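Side-chain contacts in serine--tRNA ligase (Pyrococcus horikoshii, PDB 2DQ0), which charges tRNA(Ser), and probably also tRNA(Sec), with serine in an ATP-dependent reaction that passes through a seryl-adenylate: residues Lys83-Gly86 / Glu87-Glu91; Trp319-Lys322 / Ile323-Asn326; Lys15-Leu18 / Ile19-Gly22; Lys98-Tyr101 / Tyr102-Arg105. All coordinates share one frame; numbering follows the deposited sequence.

Interaction 1: Lys83-Gly86 / Glu87-Glu91; sequences KRIG and ELENE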
loop_
_atom_site.group_PDB
_atom_site.type_symbol
_atom_site.label_atom_id
_atom_site.label_comp_id
_atom_site.label_asym_id
_atom_site.label_seq_id
_atom_site.Cartn_x
_atom_site.Cartn_y
_atom_site.Cartn_z
ATOM N N LYS A 83 50.000 -3.802 18.648
ATOM C CA LYS A 83 49.825 -2.833 17.557
ATOM C C LYS A 83 49.543 -3.575 16.266
ATOM O O LYS A 83 48.637 -3.218 15.511
ATOM C CB LYS A 83 51.093 -1.978 17.364
ATOM C CG LYS A 83 51.080 -1.051 16.125
ATOM C CD LYS A 83 52.212 0.002 16.176
ATOM C CE LYS A 83 52.280 0.906 14.929
ATOM N NZ LYS A 83 52.881 0.233 13.719
ATOM N N ARG A 84 50.324 -4.624 16.043
ATOM C CA ARG A 84 50.215 -5.430 14.841
ATOM C C ARG A 84 48.926 -6.238 14.814
ATOM O O ARG A 84 48.222 -6.261 13.795
ATOM C CB ARG A 84 51.441 -6.354 14.722
ATOM C CG ARG A 84 51.544 -7.076 13.380
ATOM C CD ARG A 84 51.462 -6.092 12.212
ATOM N NE ARG A 84 51.238 -6.774 10.944
ATOM C CZ ARG A 84 50.672 -6.202 9.886
ATOM N NH1 ARG A 84 50.273 -4.934 9.941
ATOM N NH2 ARG A 84 50.491 -6.905 8.776
ATOM N N ILE A 85 48.630 -6.898 15.936
ATOM C CA ILE A 85 47.428 -7.711 16.070
ATOM C C ILE A 85 46.189 -6.889 15.686
ATOM O O ILE A 85 45.353 -7.344 14.893
ATOM C CB ILE A 85 47.304 -8.278 17.527
ATOM C CG1 ILE A 85 48.040 -9.621 17.622
ATOM C CG2 ILE A 85 45.852 -8.473 17.910
ATOM C CD1 ILE A 85 47.987 -10.254 18.986
ATOM N N GLY A 86 46.083 -5.677 16.226
ATOM C CA GLY A 86 44.949 -4.831 15.903
ATOM C C GLY A 86 44.839 -4.571 14.410
ATOM O O GLY A 86 43.757 -4.699 13.823
ATOM N N GLU A 87 45.961 -4.207 13.788
ATOM C CA GLU A 87 45.993 -3.921 12.360
ATOM C C GLU A 87 45.497 -5.108 11.570
ATOM O O GLU A 87 44.614 -4.975 10.719
ATOM C CB GLU A 87 47.410 -3.556 11.915
ATOM C CG GLU A 87 47.861 -2.171 12.373
ATOM C CD GLU A 87 49.377 -1.969 12.304
ATOM O OE1 GLU A 87 49.843 -0.872 12.703
ATOM O OE2 GLU A 87 50.092 -2.901 11.862
ATOM N N LEU A 88 46.059 -6.276 11.846
ATOM C CA LEU A 88 45.633 -7.476 11.145
ATOM C C LEU A 88 44.123 -7.669 11.325
ATOM O O LEU A 88 43.406 -7.959 10.370
ATOM C CB LEU A 88 46.407 -8.690 11.666
ATOM C CG LEU A 88 47.888 -8.585 11.287
ATOM C CD1 LEU A 88 48.712 -9.686 11.973
ATOM C CD2 LEU A 88 48.009 -8.652 9.754
ATOM N N GLU A 89 43.641 -7.477 12.550
ATOM C CA GLU A 89 42.223 -7.639 12.830
ATOM C C GLU A 89 41.375 -6.712 11.974
ATOM O O GLU A 89 40.398 -7.134 11.351
ATOM C CB GLU A 89 41.953 -7.400 14.315
ATOM C CG GLU A 89 42.395 -8.556 15.199
ATOM C CD GLU A 89 42.168 -8.285 16.673
ATOM O OE1 GLU A 89 42.254 -9.248 17.469
ATOM O OE2 GLU A 89 41.913 -7.112 17.040
ATOM N N ASN A 90 41.755 -5.450 11.918
ATOM C CA ASN A 90 40.996 -4.517 11.119
ATOM C C ASN A 90 41.193 -4.802 9.644
ATOM O O ASN A 90 40.313 -4.519 8.833
ATOM C CB ASN A 90 41.394 -3.089 11.480
ATOM C CG ASN A 90 41.134 -2.782 12.947
ATOM O OD1 ASN A 90 40.033 -3.016 13.458
ATOM N ND2 ASN A 90 42.146 -2.267 13.633
ATOM N N GLU A 91 42.337 -5.368 9.279
ATOM C CA GLU A 91 42.561 -5.694 7.877
ATOM C C GLU A 91 41.683 -6.890 7.518
ATOM O O GLU A 91 41.206 -7.008 6.387
ATOM C CB GLU A 91 44.037 -6.030 7.608
ATOM C CG GLU A 91 44.957 -4.808 7.450
ATOM C CD GLU A 91 46.443 -5.173 7.296
ATOM O OE1 GLU A 91 47.293 -4.258 7.398
ATOM O OE2 GLU A 91 46.766 -6.364 7.073
#

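Interaction 2: Trp319-Lys322 / Ile323-Asn326; sequences WHEK and IIRN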
loop_
_atom_site.group_PDB
_atom_site.type_symbol
_atom_site.label_atom_id
_atom_site.label_comp_id
_atom_site.label_asym_id
_atom_site.label_seq_id
_atom_site.Cartn_x
_atom_site.Cartn_y
_atom_site.Cartn_z
ATOM N N TRP A 319 8.429 -29.810 -1.781
ATOM C CA TRP A 319 7.515 -28.702 -1.541
ATOM C C TRP A 319 7.314 -27.883 -2.806
ATOM O O TRP A 319 6.181 -27.510 -3.153
ATOM C CB TRP A 319 8.037 -27.812 -0.412
ATOM C CG TRP A 319 7.455 -28.245 0.883
ATOM C CD1 TRP A 319 8.113 -28.838 1.931
ATOM C CD2 TRP A 319 6.063 -28.320 1.191
ATOM N NE1 TRP A 319 7.212 -29.292 2.858
ATOM C CE2 TRP A 319 5.944 -28.991 2.433
ATOM C CE3 TRP A 319 4.896 -27.889 0.532
ATOM C CZ2 TRP A 319 4.707 -29.248 3.035
ATOM C CZ3 TRP A 319 3.660 -28.142 1.129
ATOM C CH2 TRP A 319 3.576 -28.819 2.371
ATOM N N HIS A 320 8.425 -27.611 -3.484
ATOM C CA HIS A 320 8.410 -26.854 -4.721
ATOM C C HIS A 320 7.355 -27.477 -5.607
ATOM O O HIS A 320 6.469 -26.815 -6.153
ATOM C CB HIS A 320 9.766 -26.963 -5.425
ATOM C CG HIS A 320 9.886 -26.102 -6.644
ATOM N ND1 HIS A 320 10.882 -26.272 -7.581
ATOM C CD2 HIS A 320 9.159 -25.037 -7.060
ATOM C CE1 HIS A 320 10.764 -25.348 -8.519
ATOM N NE2 HIS A 320 9.725 -24.586 -8.226
ATOM N N GLU A 321 7.453 -28.782 -5.731
ATOM C CA GLU A 321 6.539 -29.507 -6.561
ATOM C C GLU A 321 5.092 -29.407 -6.081
ATOM O O GLU A 321 4.169 -29.459 -6.890
ATOM C CB GLU A 321 7.007 -30.951 -6.632
ATOM C CG GLU A 321 6.866 -31.544 -7.997
ATOM C CD GLU A 321 7.592 -30.755 -9.061
ATOM O OE1 GLU A 321 8.834 -30.617 -8.965
ATOM O OE2 GLU A 321 6.906 -30.280 -9.997
ATOM N N LYS A 322 4.877 -29.255 -4.776
ATOM C CA LYS A 322 3.505 -29.164 -4.278
ATOM C C LYS A 322 2.878 -27.781 -4.469
ATOM O O LYS A 322 1.694 -27.677 -4.834
ATOM C CB LYS A 322 3.421 -29.512 -2.797
ATOM C CG LYS A 322 3.780 -30.927 -2.414
ATOM C CD LYS A 322 3.617 -31.068 -0.901
ATOM C CE LYS A 322 4.240 -32.337 -0.363
ATOM N NZ LYS A 322 4.354 -32.308 1.127
ATOM N N ILE A 323 3.649 -26.718 -4.229
ATOM C CA ILE A 323 3.072 -25.398 -4.377
ATOM C C ILE A 323 2.648 -25.089 -5.802
ATOM O O ILE A 323 1.570 -24.502 -6.007
ATOM C CB ILE A 323 3.985 -24.283 -3.817
ATOM C CG1 ILE A 323 5.251 -24.143 -4.642
ATOM C CG2 ILE A 323 4.303 -24.570 -2.359
ATOM C CD1 ILE A 323 6.274 -23.244 -3.962
ATOM N N ILE A 324 3.449 -25.486 -6.789
ATOM C CA ILE A 324 3.056 -25.242 -8.184
ATOM C C ILE A 324 1.744 -25.987 -8.494
ATOM O O ILE A 324 0.897 -25.485 -9.237
ATOM C CB ILE A 324 4.169 -25.669 -9.203
ATOM C CG1 ILE A 324 3.757 -25.301 -10.632
ATOM C CG2 ILE A 324 4.413 -27.162 -9.132
ATOM C CD1 ILE A 324 3.633 -23.814 -10.913
ATOM N N ARG A 325 1.567 -27.167 -7.900
ATOM C CA ARG A 325 0.354 -27.944 -8.119
ATOM C C ARG A 325 -0.793 -27.258 -7.403
ATOM O O ARG A 325 -1.952 -27.328 -7.833
ATOM C CB ARG A 325 0.504 -29.367 -7.580
ATOM C CG ARG A 325 1.629 -30.186 -8.203
ATOM C CD ARG A 325 1.215 -30.853 -9.501
ATOM N NE ARG A 325 2.315 -31.594 -10.123
ATOM C CZ ARG A 325 2.194 -32.284 -11.259
ATOM N NH1 ARG A 325 1.021 -32.328 -11.894
ATOM N NH2 ARG A 325 3.243 -32.926 -11.766
ATOM N N ASN A 326 -0.474 -26.607 -6.293
ATOM C CA ASN A 326 -1.502 -25.902 -5.536
ATOM C C ASN A 326 -2.037 -24.778 -6.398
ATOM O O ASN A 326 -3.242 -24.554 -6.418
ATOM C CB ASN A 326 -0.941 -25.346 -4.222
ATOM C CG ASN A 326 -0.762 -26.416 -3.161
ATOM O OD1 ASN A 326 -0.182 -26.165 -2.113
ATOM N ND2 ASN A 326 -1.259 -27.612 -3.430
#

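Interaction 3: Lys15-Leu18 / Ile19-Gly22; sequences KNDL and IKRG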
loop_
_atom_site.group_PDB
_atom_site.type_symbol
_atom_site.label_atom_id
_atom_site.label_comp_id
_atom_site.label_asym_id
_atom_site.label_seq_id
_atom_site.Cartn_x
_atom_site.Cartn_y
_atom_site.Cartn_z
ATOM N N LYS A 15 31.341 -20.840 -11.656
ATOM C CA LYS A 15 31.660 -20.069 -12.852
ATOM C C LYS A 15 30.802 -20.527 -14.027
ATOM O O LYS A 15 30.274 -19.712 -14.784
ATOM C CB LYS A 15 33.126 -20.231 -13.239
ATOM C CG LYS A 15 34.103 -19.625 -12.262
ATOM C CD LYS A 15 35.516 -19.694 -12.805
ATOM C CE LYS A 15 36.485 -19.074 -11.828
ATOM N NZ LYS A 15 37.794 -18.793 -12.456
ATOM N N ASN A 16 30.673 -21.838 -14.189
ATOM C CA ASN A 16 29.890 -22.365 -15.295
ATOM C C ASN A 16 28.408 -22.034 -15.161
ATOM O O ASN A 16 27.713 -21.863 -16.172
ATOM C CB ASN A 16 30.073 -23.888 -15.427
ATOM C CG ASN A 16 31.479 -24.275 -15.881
ATOM O OD1 ASN A 16 32.158 -23.516 -16.576
ATOM N ND2 ASN A 16 31.912 -25.473 -15.498
ATOM N N ASP A 17 27.921 -21.940 -13.924
ATOM C CA ASP A 17 26.512 -21.635 -13.732
ATOM C C ASP A 17 26.302 -20.173 -14.121
ATOM O O ASP A 17 25.319 -19.824 -14.786
ATOM C CB ASP A 17 26.096 -21.881 -12.282
ATOM C CG ASP A 17 24.640 -22.348 -12.161
ATOM O OD1 ASP A 17 23.837 -21.648 -11.518
ATOM O OD2 ASP A 17 24.301 -23.419 -12.709
ATOM N N LEU A 18 27.249 -19.333 -13.714
ATOM C CA LEU A 18 27.221 -17.913 -14.030
ATOM C C LEU A 18 27.123 -17.754 -15.539
ATOM O O LEU A 18 26.458 -16.844 -16.036
ATOM C CB LEU A 18 28.499 -17.258 -13.536
ATOM C CG LEU A 18 28.416 -16.317 -12.336
ATOM C CD1 LEU A 18 27.399 -16.803 -11.322
ATOM C CD2 LEU A 18 29.799 -16.190 -11.728
ATOM N N ILE A 19 27.787 -18.646 -16.273
ATOM C CA ILE A 19 27.747 -18.583 -17.724
ATOM C C ILE A 19 26.414 -19.114 -18.245
ATOM O O ILE A 19 25.876 -18.594 -19.222
ATOM C CB ILE A 19 28.938 -19.343 -18.352
ATOM C CG1 ILE A 19 30.230 -18.578 -18.052
ATOM C CG2 ILE A 19 28.775 -19.445 -19.866
ATOM C CD1 ILE A 19 31.481 -19.334 -18.390
ATOM N N LYS A 20 25.865 -20.134 -17.596
ATOM C CA LYS A 20 24.574 -20.650 -18.029
ATOM C C LYS A 20 23.526 -19.565 -17.764
ATOM O O LYS A 20 22.456 -19.554 -18.376
ATOM C CB LYS A 20 24.182 -21.892 -17.232
ATOM C CG LYS A 20 24.947 -23.154 -17.526
ATOM C CD LYS A 20 24.427 -24.284 -16.623
ATOM C CE LYS A 20 25.324 -25.513 -16.670
ATOM N NZ LYS A 20 25.072 -26.437 -15.531
ATOM N N ARG A 21 23.844 -18.658 -16.841
ATOM C CA ARG A 21 22.924 -17.595 -16.462
ATOM C C ARG A 21 23.074 -16.341 -17.277
ATOM O O ARG A 21 22.194 -15.507 -17.270
ATOM C CB ARG A 21 23.096 -17.225 -14.989
ATOM C CG ARG A 21 22.303 -18.061 -14.004
ATOM C CD ARG A 21 22.611 -17.593 -12.580
ATOM N NE ARG A 21 21.792 -18.263 -11.573
ATOM C CZ ARG A 21 20.497 -18.050 -11.389
ATOM N NH1 ARG A 21 19.860 -18.713 -10.443
ATOM N NH2 ARG A 21 19.838 -17.172 -12.140
ATOM N N GLY A 22 24.193 -16.203 -17.973
ATOM C CA GLY A 22 24.409 -15.012 -18.764
ATOM C C GLY A 22 25.005 -13.919 -17.899
ATOM O O GLY A 22 24.925 -12.732 -18.218
HETATM O O HOH W 1 24.518 -26.378 -12.408
#

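Interaction 4: Lys98-Tyr101 / Tyr102-Arg105; sequences KIDY and YLWR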
loop_
_atom_site.group_PDB
_atom_site.type_symbol
_atom_site.label_atom_id
_atom_site.label_comp_id
_atom_site.label_asym_id
_atom_site.label_seq_id
_atom_site.Cartn_x
_atom_site.Cartn_y
_atom_site.Cartn_z
ATOM N N LYS A 98 34.715 -7.022 1.691
ATOM C CA LYS A 98 34.826 -7.133 0.238
ATOM C C LYS A 98 34.332 -8.498 -0.228
ATOM O O LYS A 98 33.718 -8.620 -1.290
ATOM C CB LYS A 98 36.279 -6.925 -0.211
ATOM C CG LYS A 98 36.881 -5.576 0.189
ATOM C CD LYS A 98 38.368 -5.491 -0.177
ATOM C CE LYS A 98 39.107 -4.382 0.592
ATOM N NZ LYS A 98 40.598 -4.591 0.622
ATOM N N ILE A 99 34.589 -9.528 0.569
ATOM C CA ILE A 99 34.150 -10.857 0.191
ATOM C C ILE A 99 32.624 -10.943 0.164
ATOM O O ILE A 99 32.037 -11.404 -0.824
ATOM C CB ILE A 99 34.701 -11.924 1.165
ATOM C CG1 ILE A 99 36.213 -12.043 1.001
ATOM C CG2 ILE A 99 34.045 -13.269 0.905
ATOM C CD1 ILE A 99 36.877 -12.754 2.144
ATOM N N ASP A 100 31.984 -10.501 1.249
ATOM C CA ASP A 100 30.531 -10.550 1.345
ATOM C C ASP A 100 29.854 -9.707 0.274
ATOM O O ASP A 100 28.804 -10.089 -0.243
ATOM C CB ASP A 100 30.058 -10.108 2.727
ATOM C CG ASP A 100 30.351 -11.135 3.796
ATOM O OD1 ASP A 100 30.269 -12.348 3.495
ATOM O OD2 ASP A 100 30.646 -10.732 4.943
ATOM N N TYR A 101 30.448 -8.564 -0.053
ATOM C CA TYR A 101 29.903 -7.693 -1.094
ATOM C C TYR A 101 29.615 -8.505 -2.354
ATOM O O TYR A 101 28.563 -8.364 -2.966
ATOM C CB TYR A 101 30.892 -6.594 -1.428
ATOM C CG TYR A 101 30.453 -5.723 -2.571
ATOM C CD1 TYR A 101 29.720 -4.568 -2.339
ATOM C CD2 TYR A 101 30.810 -6.039 -3.889
ATOM C CE1 TYR A 101 29.350 -3.728 -3.389
ATOM C CE2 TYR A 101 30.451 -5.219 -4.947
ATOM C CZ TYR A 101 29.717 -4.058 -4.690
ATOM O OH TYR A 101 29.345 -3.228 -5.726
ATOM N N TYR A 102 30.564 -9.351 -2.739
ATOM C CA TYR A 102 30.391 -10.205 -3.901
ATOM C C TYR A 102 29.412 -11.333 -3.589
ATOM O O TYR A 102 28.520 -11.649 -4.387
ATOM C CB TYR A 102 31.725 -10.815 -4.325
ATOM C CG TYR A 102 32.732 -9.804 -4.819
ATOM C CD1 TYR A 102 33.935 -9.600 -4.139
ATOM C CD2 TYR A 102 32.482 -9.053 -5.966
ATOM C CE1 TYR A 102 34.857 -8.671 -4.588
ATOM C CE2 TYR A 102 33.396 -8.128 -6.427
ATOM C CZ TYR A 102 34.581 -7.935 -5.735
ATOM O OH TYR A 102 35.482 -6.997 -6.178
ATOM N N LEU A 103 29.569 -11.947 -2.422
ATOM C CA LEU A 103 28.688 -13.048 -2.076
ATOM C C LEU A 103 27.217 -12.684 -2.154
ATOM O O LEU A 103 26.412 -13.497 -2.576
ATOM C CB LEU A 103 29.016 -13.584 -0.677
ATOM C CG LEU A 103 30.309 -14.397 -0.527
ATOM C CD1 LEU A 103 30.448 -14.867 0.914
ATOM C CD2 LEU A 103 30.288 -15.584 -1.488
ATOM N N TRP A 104 26.867 -11.464 -1.746
ATOM C CA TRP A 104 25.475 -11.011 -1.751
ATOM C C TRP A 104 25.028 -10.644 -3.135
ATOM O O TRP A 104 23.838 -10.513 -3.405
ATOM C CB TRP A 104 25.290 -9.775 -0.870
ATOM C CG TRP A 104 25.199 -10.068 0.581
ATOM C CD1 TRP A 104 26.206 -10.504 1.399
ATOM C CD2 TRP A 104 24.030 -9.964 1.400
ATOM N NE1 TRP A 104 25.733 -10.678 2.673
ATOM C CE2 TRP A 104 24.401 -10.352 2.706
ATOM C CE3 TRP A 104 22.702 -9.581 1.156
ATOM C CZ2 TRP A 104 23.489 -10.364 3.773
ATOM C CZ3 TRP A 104 21.798 -9.594 2.210
ATOM C CH2 TRP A 104 22.197 -9.983 3.506
ATOM N N ARG A 105 26.000 -10.465 -4.012
ATOM C CA ARG A 105 25.693 -10.064 -5.354
ATOM C C ARG A 105 25.866 -11.171 -6.380
ATOM O O ARG A 105 26.045 -10.909 -7.567
ATOM C CB ARG A 105 26.507 -8.803 -5.685
ATOM C CG ARG A 105 25.697 -7.510 -5.457
ATOM C CD ARG A 105 26.537 -6.291 -5.095
ATOM N NE ARG A 105 26.910 -6.388 -3.698
ATOM C CZ ARG A 105 26.694 -5.440 -2.800
ATOM N NH1 ARG A 105 26.107 -4.317 -3.166
ATOM N NH2 ARG A 105 27.057 -5.632 -1.537
#

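Interaction 1: Lys83-Gly86 / Glu87-Glu91
Arg-84 runs at about a right angle to both Glu-87 and Leu-88, within successive turns of helix 72-103. This is one of the two long helices of the antiparallel coiled-coil arm, the N-terminal extension involved in tRNA binding. CG of the arginine stands anti to the backbone N (chi1 -170°), and a bend at chi2 then turns the chain forward along the helix. The guanidinium thereby comes to lie over Leu-88, whose CG sits 3.7 Å from the plane of that group, displaced toward its rim. Leu-88 itself faces inward, against Ile-47 and Leu-50 of helix 28-65. Glu-87 approaches differently, at the guanidinium edge: NH1 of Arg-84 gives a hydrogen bond of 2.8 Å to OE2 of Glu-87, reaching that oxygen on its anti side. Only OE2 of Glu-87 meets the guanidinium, and the two planes stand 71° apart, unlike a coplanar paired bridge. OE1 of Glu-87 is left to Lys-83, whose NZ lies 3.4 Å from it in a weak salt bridge. The network continues with Glu-91, whose OE1 is a long 4.0 Å from NH1 of Arg-84 and whose OE2 is taken by Lys-43 of the other helix. With an alanine here, Glu-87 would probably keep just its weak link to Lys-83 within this network, and the flank of Leu-88 under the guanidinium would lose its cover. Around the helix, CG2 of Ile-85 runs alongside the carboxylate of Glu-89, 3.7 Å from its OE1. Between Arg-84 and Leu-88, the backbone bond from Leu-88 N to Arg-84 O is 2.9 Å long and nearly straight.

Interaction 2: Trp319-Lys322 / Ile323-Asn326
Ile-323 touches the preceding turn of helix 316-333 with both of its branches. Its CG1 occupies the crowded position between the backbone N and the carbonyl carbon (chi1 67°), which sets it beside His-320 O, 3.3 Å away. This choice leaves CG2 beside the backbone N, on the Trp-319 side, where it meets CE3 obliquely at 4.4 Å. Ile-324, the next residue, splits its branches the other way: CG1 is anti to the backbone N (chi1 -176°) and leads away toward the sheet, while CG2 turns back to the previous turn and passes 4.1 Å from OE2 of Glu-321. Lys-322 is extended from CG onward, so that NZ reaches over one face of the Trp-319 indole, 3.6 Å above its plane but offset toward the rim. Arg-325 bends at chi2, its CG resting by the carbonyl O of Glu-321; NE remains 4.8 Å from OE2 of that glutamate, opposite charges that do not touch. In the backbone, the bond from Ile-323 N to Trp-319 O measures 2.9 Å, whereas that from Ile-324 N to His-320 O is weak. Cutting Ile-323 back to an alanine is likely to open a gap toward Leu-403, Ser-405 and Ala-374 and to remove the CG2 contact with the Trp-319 ring. His-320 fixes the same face by bonding NE2 to Ala-374 O and stacking on Tyr-356. The helix thus lies against the antiparallel sheet of the class II synthetase core, including strand 301-311 of motif 2, with Ile-324 close to Val-372, a predicted ATP-site residue.

Interaction 3: Lys15-Leu18 / Ile19-Gly22
Asp-17 faces two cations of the following turn, Arg-21 on the buried side and Lys-20 on the exposed one, and treats them very differently. Arg-21 runs extended from CG to NE past the aspartate, with its CB 3.4 Å from Asp-17 O. Its NE is 4.0 Å from OD1 of Asp-17, a long salt bridge, the carboxylate and guanidinium planes standing 77° apart, more a nearby charge than a paired, coplanar grip. Both groups find closer partners in the surrounding loops: OD2 of Asp-17 bonds to Thr-110, NH1 of Arg-21 to Asn-108 O and NH2 to Gly-349 O. The guanidinium is thus held through several of its N-H groups, and the aspartate probably balances part of its charge. Here helix 11-21 of the N-terminal domain ends in a Schellman motif. Gly-22 turns to a positive phi of 86°, where a CB would collide with the carbonyl O of Arg-21, and its N makes a weak bond back to Ile-19 O. Arg-21 N is likewise held only by weak bonds, to Asp-17 O and Leu-18 O. The outer side is looser. Lys-20 stays extended, and its NZ ends 4.2 Å from OD2 of Asp-17, beyond a salt bridge. A water spans this separation, donating to OD2 of Asp-17 at 3.0 Å and accepting a weak bond from NZ of Lys-20 at 3.2 Å. Ile-19, also exposed, merely lays CG1 along the preceding turn, 3.5 Å from Lys-15 O, while Lys-15 itself leads away to a salt bridge with Asp-31.

Interaction 4: Lys98-Tyr101 / Tyr102-Arg105
Tyr-101 is clamped between Tyr-102 and Arg-105 at the inner end of helix 72-103, where the coiled-coil arm runs back into the body of the protein. CG of Tyr-101 is anti to the backbone N (chi1 175°), beside the carbonyl carbon, which carries the ring forward to where Arg-105 folds back. The arginine bends at chi3 and lays its guanidinium flat on one face of the tyrosine, the planes 19° apart and CZ 3.5 Å from the ring centroid, a cation-pi stack. CD of Arg-105 adds a CH-pi contact over the same ring, 4.1 Å from the centroid. Toward Tyr-102, Tyr-101 turns an edge: the pair is T-shaped, with planes at 87° and centroids 5.6 Å apart, and CD2 of Tyr-101 stands over the rim of the Tyr-102 face. Tyr-102 also meets Trp-29 edge-to-face and packs on Ile-33, so it links this cluster to helix 28-65. Asp-100 is engaged chiefly through its backbone and the base of its side chain. OD1 of Asp-100 passes 3.6 Å from CD1 of Leu-103, while the carbonyl O of Asp-100 accepts the backbone bond from Trp-104 N and lies at the edge of the indole. What secures the rotation of the arginine is one further bond in the plane of its guanidinium, from Arg-105 NE to Tyr-101 O, 2.7 Å long.

Followed from the N terminus, the contacts come in the order 3, 1, 4, 2. Each stays within one or two turns of its own helix and closes no long loop, and none nests within or crosses another. Interaction 3 ends helix 11-21 and anchors it to the loop of Asn-108 and Thr-110 and to that of Thr-345 and Gly-349, between strands 338-342 and 354-362 of the core sheet. Interactions 1 and 4 share helix 72-103, their centres about 22 Å apart: the first lies out along the coiled-coil arm, the second at its root, about 17 Å between centres from interaction 3. Interaction 2 belongs to the catalytic core, about 51 Å from interaction 1 between centres.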